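Side-chain contacts in N-alpha-acetyltransferase 35, NatC auxiliary subunit (Saccharomyces cerevisiae, PDB 6YGA), which serves as the auxiliary subunit of the NatC N-terminal acetyltransferase, which acetylates the N-terminal methionine of the L-A virus Gag protein: residues B[366-371]-B[432-437]; B[371-376]-B[528-533]; B[495-500]-B[522-527]. One frame throughout, in Å; residues are numbered along the deposited sequence.

Contact 1: B[366-371]-B[432-437]; sequences LHVKEF and SQVYCS. With EDO (1,2-ethanediol), chain C.
The carbonyl O of His-367 takes two donors: the hydroxyl O1 of a bound 1,2-ethanediol at 3.0 Å and, as a normal helical bond, Phe-371 N at 3.2 Å. The diol, probably from the crystallisation liquor, also bonds to Trp-438 NE1 and thereby connects two helices whose segments here cross at 92°, their axes 10.3 Å apart. Their direct contact is apolar and centres on Val-368. With CG1 anti to the backbone N (chi1 178°) and CG2 beside that nitrogen, both its methyls are turned to helix 433-456: CG1 meets Val-434 CG1 at 3.8 Å, and CG2 lies in the plane of the Tyr-435 ring, 3.9 Å from its CD1 edge. Although the CB of Tyr-435 leads away from helix 360-372, the ring swings back to receive the valine. One turn on, Phe-371 presents CE2 to Ser-437 OG at 3.8 Å, the oxygen lying at the ring edge and in its plane; the phenyl also meets the ring of Phe-441. No hydrogen bond joins the two protein segments directly, so this junction within the NAA35-like TPR region rests on methyl and ring-edge packing, to which the diol adds a polar bridge in this crystal.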
loop_
_atom_site.group_PDB
_atom_site.type_symbol
_atom_site.label_atom_id
_atom_site.label_comp_id
_atom_site.label_asym_id
_atom_site.label_seq_id
_atom_site.Cartn_x
_atom_site.Cartn_y
_atom_site.Cartn_z
ATOM N N LEU B 366 -17.896 1.447 -26.231
ATOM C CA LEU B 366 -17.833 0.007 -26.464
ATOM C C LEU B 366 -18.324 -0.768 -25.249
ATOM O O LEU B 366 -19.009 -1.787 -25.391
ATOM C CB LEU B 366 -16.408 -0.409 -26.824
ATOM C CG LEU B 366 -16.049 -0.417 -28.309
ATOM C CD1 LEU B 366 -14.560 -0.655 -28.483
ATOM C CD2 LEU B 366 -16.853 -1.482 -29.045
ATOM N N HIS B 367 -17.982 -0.303 -24.044
ATOM C CA HIS B 367 -18.471 -0.966 -22.840
ATOM C C HIS B 367 -19.988 -0.883 -22.751
ATOM O O HIS B 367 -20.655 -1.876 -22.441
ATOM C CB HIS B 367 -17.832 -0.353 -21.594
ATOM C CG HIS B 367 -16.381 -0.683 -21.434
ATOM N ND1 HIS B 367 -15.407 -0.170 -22.263
ATOM C CD2 HIS B 367 -15.739 -1.476 -20.544
ATOM C CE1 HIS B 367 -14.227 -0.632 -21.891
ATOM N NE2 HIS B 367 -14.401 -1.427 -20.851
ATOM N N VAL B 368 -20.551 0.296 -23.026
ATOM C CA VAL B 368 -22.001 0.457 -22.980
ATOM C C VAL B 368 -22.667 -0.410 -24.037
ATOM O O VAL B 368 -23.707 -1.031 -23.788
ATOM C CB VAL B 368 -22.378 1.941 -23.149
ATOM C CG1 VAL B 368 -23.890 2.108 -23.146
ATOM C CG2 VAL B 368 -21.737 2.779 -22.054
ATOM N N LYS B 369 -22.072 -0.476 -25.230
ATOM C CA LYS B 369 -22.668 -1.237 -26.323
ATOM C C LYS B 369 -22.696 -2.729 -26.017
ATOM O O LYS B 369 -23.700 -3.400 -26.275
ATOM C CB LYS B 369 -21.906 -0.971 -27.619
ATOM C CG LYS B 369 -22.245 -1.914 -28.758
ATOM C CD LYS B 369 -21.818 -1.316 -30.087
ATOM C CE LYS B 369 -21.445 -2.390 -31.092
ATOM N NZ LYS B 369 -20.176 -3.079 -30.722
ATOM N N GLU B 370 -21.609 -3.271 -25.469
ATOM C CA GLU B 370 -21.583 -4.705 -25.202
ATOM C C GLU B 370 -22.492 -5.075 -24.036
ATOM O O GLU B 370 -22.966 -6.214 -23.963
ATOM C CB GLU B 370 -20.146 -5.174 -24.956
ATOM C CG GLU B 370 -19.240 -5.009 -26.177
ATOM C CD GLU B 370 -17.787 -5.387 -25.911
ATOM O OE1 GLU B 370 -17.541 -6.268 -25.065
ATOM O OE2 GLU B 370 -16.886 -4.796 -26.546
ATOM N N PHE B 371 -22.753 -4.137 -23.125
ATOM C CA PHE B 371 -23.640 -4.394 -21.997
ATOM C C PHE B 371 -25.109 -4.170 -22.337
ATOM O O PHE B 371 -25.976 -4.863 -21.793
ATOM C CB PHE B 371 -23.247 -3.516 -20.807
ATOM C CG PHE B 371 -24.132 -3.695 -19.605
ATOM C CD1 PHE B 371 -23.905 -4.728 -18.709
ATOM C CD2 PHE B 371 -25.188 -2.827 -19.367
ATOM C CE1 PHE B 371 -24.717 -4.897 -17.596
ATOM C CE2 PHE B 371 -26.008 -2.989 -18.260
ATOM C CZ PHE B 371 -25.773 -4.026 -17.371
ATOM N N SER B 432 -31.223 10.007 -19.718
ATOM C CA SER B 432 -30.405 9.163 -20.591
ATOM C C SER B 432 -30.284 7.806 -19.904
ATOM O O SER B 432 -29.340 7.547 -19.156
ATOM C CB SER B 432 -29.041 9.794 -20.854
ATOM O OG SER B 432 -28.333 9.067 -21.844
ATOM N N GLN B 433 -31.253 6.927 -20.172
ATOM C CA GLN B 433 -31.422 5.713 -19.381
ATOM C C GLN B 433 -30.448 4.599 -19.750
ATOM O O GLN B 433 -30.172 3.736 -18.912
ATOM C CB GLN B 433 -32.863 5.213 -19.508
ATOM C CG GLN B 433 -33.887 6.155 -18.878
ATOM C CD GLN B 433 -33.564 6.488 -17.428
ATOM O OE1 GLN B 433 -33.308 5.599 -16.614
ATOM N NE2 GLN B 433 -33.570 7.771 -17.101
ATOM N N VAL B 434 -29.916 4.594 -20.972
ATOM C CA VAL B 434 -28.929 3.581 -21.336
ATOM C C VAL B 434 -27.633 3.797 -20.561
ATOM O O VAL B 434 -27.103 2.871 -19.937
ATOM C CB VAL B 434 -28.687 3.585 -22.856
ATOM C CG1 VAL B 434 -27.624 2.565 -23.238
ATOM C CG2 VAL B 434 -29.988 3.306 -23.601
ATOM N N TYR B 435 -27.111 5.027 -20.576
ATOM C CA TYR B 435 -25.896 5.310 -19.816
ATOM C C TYR B 435 -26.157 5.252 -18.317
ATOM O O TYR B 435 -25.296 4.804 -17.551
ATOM C CB TYR B 435 -25.321 6.670 -20.212
ATOM C CG TYR B 435 -24.992 6.780 -21.681
ATOM C CD1 TYR B 435 -24.010 5.981 -22.253
ATOM C CD2 TYR B 435 -25.663 7.679 -22.498
ATOM C CE1 TYR B 435 -23.709 6.073 -23.596
ATOM C CE2 TYR B 435 -25.369 7.779 -23.844
ATOM C CZ TYR B 435 -24.389 6.972 -24.387
ATOM O OH TYR B 435 -24.084 7.061 -25.725
ATOM N N CYS B 436 -27.338 5.698 -17.880
ATOM C CA CYS B 436 -27.723 5.537 -16.480
ATOM C C CYS B 436 -27.706 4.067 -16.075
ATOM O O CYS B 436 -27.238 3.720 -14.985
ATOM C CB CYS B 436 -29.103 6.157 -16.247
ATOM S SG CYS B 436 -29.769 5.993 -14.573
ATOM N N SER B 437 -28.183 3.184 -16.957
ATOM C CA SER B 437 -28.197 1.755 -16.651
ATOM C C SER B 437 -26.780 1.207 -16.503
ATOM O O SER B 437 -26.478 0.494 -15.540
ATOM C CB SER B 437 -28.968 0.998 -17.735
ATOM O OG SER B 437 -28.671 -0.386 -17.722
HETATM C C1 EDO C . -18.497 -4.029 -20.208
HETATM O O1 EDO C . -19.901 -3.985 -20.486
HETATM C C2 EDO C . -18.247 -3.668 -18.748
HETATM O O2 EDO C . -18.721 -2.341 -18.487
#

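Contact 2: B[371-376]-B[528-533]; sequences FSAQTP and MEQLQA
The backbones approach to 5.4 Å between Ala-373 CA and Leu-531 CA, where helix 360-372 ends and its chain passes close by the long helix 511-564. Ala-373 is the first residue to leave the helix, in a left-handed conformation with phi 60°, and its methyl is directed at the neighbouring helix. There it is met by two consecutive residues. Leu-531 reaches it with one branch, CD2 lying 3.8 Å from Ala-373 CB; its CA–CB bond runs past the contact, and the branched end brings the methyl back to it. Gln-530 approaches with the aliphatic part of its chain: CG sits 3.8 Å from Ala-373 CA and 3.9 Å from Ala-373 CB, while the carbonyl Gln-530 O is also 3.9 Å from that methyl. CG stands anti to the glutamine's own nitrogen (chi1 -178°), and the chain then bends at chi2 (61°), which puts its methylene against the alanine and turns the amide along its own helix toward Thr-534. NE2 of that amide is hydrogen-bonded to Thr-534 OG1, which would hold the bent chain in place. Behind the interface, Leu-531 also packs on Ile-494 of helix 465-506, so the leucine lies between the helix end and a third helix. Within 528-533, Ala-373 thus meets leucine methyl, glutamine methylene and backbone carbonyl, by van der Waals contact alone. The polar tie lies just beside it: Thr-534 OG1 serves both Gln-530 NE2 and Glu-370 O, joining the two helices next to the alanine.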
loop_
_atom_site.group_PDB
_atom_site.type_symbol
_atom_site.label_atom_id
_atom_site.label_comp_id
_atom_site.label_asym_id
_atom_site.label_seq_id
_atom_site.Cartn_x
_atom_site.Cartn_y
_atom_site.Cartn_z
ATOM N N PHE B 371 -22.753 -4.137 -23.125
ATOM C CA PHE B 371 -23.640 -4.394 -21.997
ATOM C C PHE B 371 -25.109 -4.170 -22.337
ATOM O O PHE B 371 -25.976 -4.863 -21.793
ATOM C CB PHE B 371 -23.247 -3.516 -20.807
ATOM C CG PHE B 371 -24.132 -3.695 -19.605
ATOM C CD1 PHE B 371 -23.905 -4.728 -18.709
ATOM C CD2 PHE B 371 -25.188 -2.827 -19.367
ATOM C CE1 PHE B 371 -24.717 -4.897 -17.596
ATOM C CE2 PHE B 371 -26.008 -2.989 -18.260
ATOM C CZ PHE B 371 -25.773 -4.026 -17.371
ATOM N N SER B 372 -25.411 -3.220 -23.223
ATOM C CA SER B 372 -26.790 -2.886 -23.543
ATOM C C SER B 372 -27.217 -3.288 -24.946
ATOM O O SER B 372 -28.422 -3.315 -25.216
ATOM C CB SER B 372 -27.029 -1.380 -23.376
ATOM O OG SER B 372 -26.381 -0.654 -24.402
ATOM N N ALA B 373 -26.270 -3.589 -25.838
ATOM C CA ALA B 373 -26.570 -4.002 -27.211
ATOM C C ALA B 373 -27.352 -2.927 -27.962
ATOM O O ALA B 373 -28.268 -3.226 -28.730
ATOM C CB ALA B 373 -27.317 -5.338 -27.240
ATOM N N GLN B 374 -26.984 -1.664 -27.753
ATOM C CA GLN B 374 -27.670 -0.548 -28.391
ATOM C C GLN B 374 -26.662 0.452 -28.931
ATOM O O GLN B 374 -25.756 0.884 -28.211
ATOM C CB GLN B 374 -28.631 0.138 -27.419
ATOM C CG GLN B 374 -30.040 -0.430 -27.467
ATOM C CD GLN B 374 -30.930 0.108 -26.368
ATOM O OE1 GLN B 374 -30.449 0.630 -25.363
ATOM N NE2 GLN B 374 -32.239 -0.019 -26.553
ATOM N N THR B 375 -26.830 0.813 -30.201
ATOM C CA THR B 375 -25.976 1.809 -30.823
ATOM C C THR B 375 -26.267 3.184 -30.228
ATOM O O THR B 375 -27.397 3.462 -29.820
ATOM C CB THR B 375 -26.207 1.846 -32.332
ATOM O OG1 THR B 375 -27.550 2.270 -32.601
ATOM C CG2 THR B 375 -25.985 0.469 -32.932
ATOM N N PRO B 376 -25.259 4.060 -30.160
ATOM C CA PRO B 376 -25.516 5.423 -29.662
ATOM C C PRO B 376 -26.559 6.173 -30.479
ATOM O O PRO B 376 -27.401 6.874 -29.903
ATOM C CB PRO B 376 -24.133 6.086 -29.740
ATOM C CG PRO B 376 -23.163 4.943 -29.694
ATOM C CD PRO B 376 -23.829 3.817 -30.420
HETATM N N MSE B 528 -28.831 -8.122 -34.539
HETATM C CA MSE B 528 -29.054 -9.455 -33.980
HETATM C C MSE B 528 -27.812 -10.065 -33.332
HETATM O O MSE B 528 -27.884 -10.589 -32.221
HETATM C CB MSE B 528 -29.576 -10.405 -35.057
HETATM C CG MSE B 528 -29.970 -11.775 -34.523
HETATM SE SE MSE B 528 -31.317 -11.699 -33.106
HETATM C CE MSE B 528 -32.605 -12.944 -33.876
ATOM N N GLU B 529 -26.677 -9.995 -34.030
ATOM C CA GLU B 529 -25.459 -10.613 -33.518
ATOM C C GLU B 529 -25.051 -10.008 -32.178
ATOM O O GLU B 529 -24.638 -10.730 -31.263
ATOM C CB GLU B 529 -24.335 -10.475 -34.544
ATOM C CG GLU B 529 -23.024 -11.126 -34.136
ATOM C CD GLU B 529 -21.968 -11.026 -35.219
ATOM O OE1 GLU B 529 -22.301 -10.591 -36.343
ATOM O OE2 GLU B 529 -20.802 -11.382 -34.947
ATOM N N GLN B 530 -25.179 -8.685 -32.037
ATOM C CA GLN B 530 -24.828 -8.040 -30.776
ATOM C C GLN B 530 -25.836 -8.373 -29.679
ATOM O O GLN B 530 -25.458 -8.537 -28.512
ATOM C CB GLN B 530 -24.725 -6.527 -30.968
ATOM C CG GLN B 530 -24.315 -5.780 -29.712
ATOM C CD GLN B 530 -22.955 -6.213 -29.205
ATOM O OE1 GLN B 530 -21.940 -6.010 -29.872
ATOM N NE2 GLN B 530 -22.926 -6.820 -28.026
ATOM N N LEU B 531 -27.121 -8.476 -30.031
ATOM C CA LEU B 531 -28.130 -8.855 -29.046
ATOM C C LEU B 531 -27.860 -10.245 -28.486
ATOM O O LEU B 531 -27.951 -10.462 -27.272
ATOM C CB LEU B 531 -29.523 -8.790 -29.667
ATOM C CG LEU B 531 -30.146 -7.404 -29.837
ATOM C CD1 LEU B 531 -31.354 -7.473 -30.761
ATOM C CD2 LEU B 531 -30.537 -6.828 -28.485
ATOM N N GLN B 532 -27.524 -11.203 -29.353
ATOM C CA GLN B 532 -27.218 -12.544 -28.869
ATOM C C GLN B 532 -25.982 -12.534 -27.983
ATOM O O GLN B 532 -25.952 -13.197 -26.939
ATOM C CB GLN B 532 -27.028 -13.502 -30.043
ATOM C CG GLN B 532 -28.282 -13.731 -30.871
ATOM C CD GLN B 532 -29.337 -14.544 -30.137
ATOM O OE1 GLN B 532 -29.053 -15.186 -29.125
ATOM N NE2 GLN B 532 -30.562 -14.521 -30.650
ATOM N N ALA B 533 -24.953 -11.784 -28.377
ATOM C CA ALA B 533 -23.737 -11.727 -27.573
ATOM C C ALA B 533 -24.011 -11.082 -26.219
ATOM O O ALA B 533 -23.543 -11.565 -25.182
ATOM C CB ALA B 533 -22.642 -10.971 -28.326
#

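Contact 3: B[495-500]-B[522-527]; sequences NAIHSM and FAMDNE
Ile-497 of helix 465-506 faces Ala-523 and Met-524 across an antiparallel helical hairpin, whose second arm is helix 511-564. The short axes run at 148° to each other and pass 10.6 Å apart, with the closest CA atoms belonging to Ile-497 and Ala-523. The isoleucine divides its two branches between these neighbours. Its longer arm, CG1 beside the backbone N and extended at chi2 (177°), carries CD1 to within 3.7 Å of Ala-523 CB, the small methyl allowing the arm to come close to the opposite helix. The other branch, CG2, is anti to the nitrogen and meets the selenium of Met-524, a selenomethionine, at 3.6 Å. That side chain is bent at both chi2 and chi3 and crosses the isoleucine at a slant, so SE, rather than the terminal methyl, makes the touch. On the side toward Glu-527, CD1 is 4.4 Å from OE1, a peripheral approach, where the second helix widens into a pi-type turn. Tyr-520 also packs on Ile-497. Beyond the interface, on the first helix, Ser-499 folds its hydroxyl back on the preceding turn: OG donates to Ala-496 O at 2.7 Å, with a C=O...OG angle of 117°.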
loop_
_atom_site.group_PDB
_atom_site.type_symbol
_atom_site.label_atom_id
_atom_site.label_comp_id
_atom_site.label_asym_id
_atom_site.label_seq_id
_atom_site.Cartn_x
_atom_site.Cartn_y
_atom_site.Cartn_z
ATOM N N ASN B 495 -36.936 -11.143 -29.715
ATOM C CA ASN B 495 -38.213 -11.685 -30.170
ATOM C C ASN B 495 -38.885 -10.774 -31.190
ATOM O O ASN B 495 -39.592 -11.262 -32.079
ATOM C CB ASN B 495 -39.142 -11.927 -28.979
ATOM C CG ASN B 495 -38.764 -13.166 -28.187
ATOM O OD1 ASN B 495 -38.248 -14.136 -28.743
ATOM N ND2 ASN B 495 -39.019 -13.138 -26.883
ATOM N N ALA B 496 -38.677 -9.459 -31.083
ATOM C CA ALA B 496 -39.238 -8.542 -32.071
ATOM C C ALA B 496 -38.677 -8.827 -33.459
ATOM O O ALA B 496 -39.411 -8.790 -34.454
ATOM C CB ALA B 496 -38.964 -7.096 -31.663
ATOM N N ILE B 497 -37.377 -9.116 -33.543
ATOM C CA ILE B 497 -36.782 -9.510 -34.815
ATOM C C ILE B 497 -37.331 -10.857 -35.269
ATOM O O ILE B 497 -37.602 -11.064 -36.457
ATOM C CB ILE B 497 -35.246 -9.528 -34.702
ATOM C CG1 ILE B 497 -34.710 -8.119 -34.434
ATOM C CG2 ILE B 497 -34.623 -10.109 -35.962
ATOM C CD1 ILE B 497 -33.203 -8.059 -34.229
ATOM N N HIS B 498 -37.515 -11.792 -34.330
ATOM C CA HIS B 498 -38.072 -13.095 -34.687
ATOM C C HIS B 498 -39.502 -12.967 -35.196
ATOM O O HIS B 498 -39.905 -13.682 -36.120
ATOM C CB HIS B 498 -38.023 -14.042 -33.487
ATOM C CG HIS B 498 -36.676 -14.652 -33.249
ATOM N ND1 HIS B 498 -36.244 -15.033 -31.996
ATOM C CD2 HIS B 498 -35.671 -14.958 -34.102
ATOM C CE1 HIS B 498 -35.027 -15.539 -32.087
ATOM N NE2 HIS B 498 -34.656 -15.505 -33.355
ATOM N N SER B 499 -40.288 -12.067 -34.598
ATOM C CA SER B 499 -41.675 -11.900 -35.021
ATOM C C SER B 499 -41.767 -11.377 -36.450
ATOM O O SER B 499 -42.725 -11.694 -37.164
ATOM C CB SER B 499 -42.407 -10.962 -34.061
ATOM O OG SER B 499 -41.909 -9.641 -34.165
HETATM N N MSE B 500 -40.789 -10.585 -36.883
HETATM C CA MSE B 500 -40.757 -10.094 -38.257
HETATM C C MSE B 500 -40.617 -11.253 -39.235
HETATM O O MSE B 500 -41.257 -11.272 -40.285
HETATM C CB MSE B 500 -39.611 -9.100 -38.459
HETATM C CG MSE B 500 -39.881 -7.703 -37.922
HETATM SE SE MSE B 500 -38.409 -6.468 -38.282
HETATM C CE MSE B 500 -39.236 -4.818 -37.644
ATOM N N PHE B 522 -32.037 -5.512 -42.188
ATOM C CA PHE B 522 -31.174 -4.574 -41.478
ATOM C C PHE B 522 -30.977 -4.996 -40.028
ATOM O O PHE B 522 -29.858 -4.946 -39.507
ATOM C CB PHE B 522 -31.759 -3.162 -41.552
ATOM C CG PHE B 522 -31.107 -2.183 -40.613
ATOM C CD1 PHE B 522 -29.937 -1.531 -40.970
ATOM C CD2 PHE B 522 -31.669 -1.911 -39.374
ATOM C CE1 PHE B 522 -29.336 -0.630 -40.106
ATOM C CE2 PHE B 522 -31.073 -1.014 -38.505
ATOM C CZ PHE B 522 -29.906 -0.372 -38.872
ATOM N N ALA B 523 -32.054 -5.418 -39.362
ATOM C CA ALA B 523 -31.942 -5.834 -37.968
ATOM C C ALA B 523 -31.001 -7.022 -37.824
ATOM O O ALA B 523 -30.148 -7.050 -36.929
ATOM C CB ALA B 523 -33.326 -6.168 -37.411
HETATM N N MSE B 524 -31.138 -8.012 -38.699
HETATM C CA MSE B 524 -30.283 -9.190 -38.658
HETATM C C MSE B 524 -28.828 -8.835 -38.933
HETATM O O MSE B 524 -27.918 -9.387 -38.317
HETATM C CB MSE B 524 -30.764 -10.233 -39.669
HETATM C CG MSE B 524 -32.134 -10.804 -39.356
HETATM SE SE MSE B 524 -32.108 -11.995 -37.813
HETATM C CE MSE B 524 -31.437 -13.604 -38.684
ATOM N N ASP B 525 -28.615 -7.900 -39.861
ATOM C CA ASP B 525 -27.258 -7.540 -40.251
ATOM C C ASP B 525 -26.593 -6.591 -39.258
ATOM O O ASP B 525 -25.363 -6.591 -39.142
ATOM C CB ASP B 525 -27.260 -6.909 -41.645
ATOM C CG ASP B 525 -27.599 -7.905 -42.739
ATOM O OD1 ASP B 525 -27.436 -9.122 -42.515
ATOM O OD2 ASP B 525 -28.023 -7.465 -43.829
ATOM N N ASN B 526 -27.373 -5.786 -38.535
ATOM C CA ASN B 526 -26.822 -4.725 -37.704
ATOM C C ASN B 526 -27.089 -4.875 -36.212
ATOM O O ASN B 526 -26.396 -4.229 -35.418
ATOM C CB ASN B 526 -27.362 -3.358 -38.156
ATOM C CG ASN B 526 -26.827 -2.933 -39.512
ATOM O OD1 ASN B 526 -27.173 -3.512 -40.544
ATOM N ND2 ASN B 526 -25.988 -1.904 -39.518
ATOM N N GLU B 527 -28.058 -5.697 -35.803
ATOM C CA GLU B 527 -28.467 -5.708 -34.402
ATOM C C GLU B 527 -28.475 -7.097 -33.770
ATOM O O GLU B 527 -28.161 -7.239 -32.583
ATOM C CB GLU B 527 -29.854 -5.078 -34.260
ATOM C CG GLU B 527 -29.879 -3.586 -34.539
ATOM C CD GLU B 527 -31.264 -2.993 -34.402
ATOM O OE1 GLU B 527 -32.239 -3.771 -34.323
ATOM O OE2 GLU B 527 -31.378 -1.750 -34.372
#

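Overall arrangement
Contact 1 uses the last turns of helix 360-372 and contact 2 the residue that follows its end; the two share Phe-371. Their centres lie 10 Å apart, and Val-434 CG1 touches Ser-372 OG at 3.6 Å. Contact 3 is nested in the chain loop that contact 2 closes, 11 Å from it between centres and one step earlier on helix 511-564. Those two are continuous: Met-528 N probably donates to Ala-523 O at 2.9 Å, and Leu-531 CD1 meets Ile-497 CD1 at 4.0 Å. Contacts 1 and 3 do not touch, their centres being 20 Å apart. The diol belongs to contact 1, and no other subunit of the complex touches any of the six segments.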